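Local coordinates for lectin (Trichosanthes anguina, PDB 4HR6), which binds galactose-type sugars through its two beta-trefoil lectin domains, and is a nontoxic three-chain homologue of type II ribosome-inactivating proteins, at residues L150-T153 / D154-N158. Sequence-based numbering, arbitrary orientation.
Sequences LEAT and DGNTN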
loop_
_atom_site.group_PDB
_atom_site.type_symbol
_atom_site.label_atom_id
_atom_site.label_comp_id
_atom_site.label_asym_id
_atom_site.label_seq_id
_atom_site.Cartn_x
_atom_site.Cartn_y
_atom_site.Cartn_z
ATOM N N LEU C 150 1.674 2.348 17.533
ATOM C CA LEU C 150 2.695 3.331 17.909
ATOM C C LEU C 150 2.058 4.523 18.586
ATOM O O LEU C 150 1.138 5.139 18.051
ATOM C CB LEU C 150 3.465 3.867 16.705
ATOM C CG LEU C 150 4.739 3.182 16.236
ATOM C CD1 LEU C 150 5.370 4.096 15.200
ATOM C CD2 LEU C 150 5.728 2.904 17.353
ATOM N N GLU C 151 2.569 4.854 19.771
ATOM C CA GLU C 151 2.086 6.009 20.508
ATOM C C GLU C 151 3.214 7.022 20.805
ATOM O O GLU C 151 4.357 6.649 21.115
ATOM C CB GLU C 151 1.415 5.555 21.797
ATOM C CG GLU C 151 0.547 6.629 22.425
ATOM C CD GLU C 151 -0.232 6.111 23.606
ATOM O OE1 GLU C 151 -1.134 5.278 23.398
ATOM O OE2 GLU C 151 0.067 6.529 24.741
ATOM N N ALA C 152 2.879 8.298 20.664
ATOM C CA ALA C 152 3.758 9.389 21.073
ATOM C C ALA C 152 3.562 9.570 22.578
ATOM O O ALA C 152 2.479 9.984 23.016
ATOM C CB ALA C 152 3.411 10.679 20.335
ATOM N N THR C 153 4.592 9.230 23.349
ATOM C CA THR C 153 4.536 9.289 24.820
ATOM C C THR C 153 5.338 10.454 25.437
ATOM O O THR C 153 6.094 11.161 24.745
ATOM C CB THR C 153 5.077 7.979 25.412
ATOM O OG1 THR C 153 6.421 7.770 24.955
ATOM C CG2 THR C 153 4.194 6.796 24.993
ATOM N N ASP C 154 5.161 10.631 26.749
ATOM C CA ASP C 154 5.920 11.598 27.549
ATOM C C ASP C 154 5.846 13.004 26.965
ATOM O O ASP C 154 6.870 13.594 26.599
ATOM C CB ASP C 154 7.382 11.140 27.683
ATOM C CG ASP C 154 7.520 9.851 28.476
ATOM O OD1 ASP C 154 6.643 9.578 29.310
ATOM O OD2 ASP C 154 8.507 9.111 28.281
ATOM N N GLY C 155 4.626 13.530 26.869
ATOM C CA GLY C 155 4.396 14.857 26.296
ATOM C C GLY C 155 5.063 15.028 24.939
ATOM O O GLY C 155 5.805 15.997 24.713
ATOM N N ASN C 156 4.813 14.064 24.051
ATOM C CA ASN C 156 5.320 14.070 22.678
ATOM C C ASN C 156 6.833 14.111 22.569
ATOM O O ASN C 156 7.362 14.749 21.661
ATOM C CB ASN C 156 4.716 15.228 21.871
ATOM C CG ASN C 156 3.215 15.116 21.718
ATOM O OD1 ASN C 156 2.654 14.021 21.744
ATOM N ND2 ASN C 156 2.554 16.254 21.547
ATOM N N THR C 157 7.530 13.415 23.466
ATOM C CA THR C 157 8.998 13.334 23.398
ATOM C C THR C 157 9.488 11.943 23.042
ATOM O O THR C 157 10.514 11.814 22.380
ATOM C CB THR C 157 9.688 13.771 24.724
ATOM O OG1 THR C 157 9.273 12.919 25.796
ATOM C CG2 THR C 157 9.347 15.229 25.075
ATOM N N ASN C 158 8.776 10.906 23.482
ATOM C CA ASN C 158 9.153 9.518 23.186
ATOM C C ASN C 158 8.082 8.727 22.421
ATOM O O ASN C 158 6.973 9.211 22.220
ATOM C CB ASN C 158 9.493 8.795 24.480
ATOM C CG ASN C 158 10.959 8.871 24.804
ATOM O OD1 ASN C 158 11.523 9.960 24.912
ATOM N ND2 ASN C 158 11.597 7.710 24.944
HETATM O O HOH W 1 2.130 12.552 24.208
#
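Thr153 and Asn158 pair through their backbones where strand 148-153 turns back into strand 158-163. Thr153 N donates to Asn158 O at 2.6 Å. In return, Thr153 O takes two N-H groups: Thr157 N lies 3.0 Å from Thr153 O, nearly in line with the C=O bond, whereas Asn158 N, equally far, gives the straighter bond (165° at the hydrogen). Two consecutive residues thus face one, a classic beta bulge, and the intervening Asp154, Gly155 and Asn156 all have positive phi. The whole forms a beta-hairpin within the second ricin-type beta-trefoil domain, its Ala152 side chain resting on Ile206 of strand 201-208. Among the side chains, Thr157 OG1 donates a hydrogen bond back to Asp154 O, 2.6 Å away; with chi1 61° the hydroxyl sits between its own backbone N and carbonyl carbon. Thr153 OG1 packs 3.3 Å from Asn158 CB, and the Thr153 side chain also touches Trp160 of strand 158-163. Near Ala152, Asn156 OD1 comes alongside Ala152 CB at 3.7 Å, and one water links the two residues, donating to both Ala152 O and Asn156 OD1. Asn158 O, already the acceptor for Thr153 N, also receives a CA-H...O contact from Ala152 CA (3.4 Å).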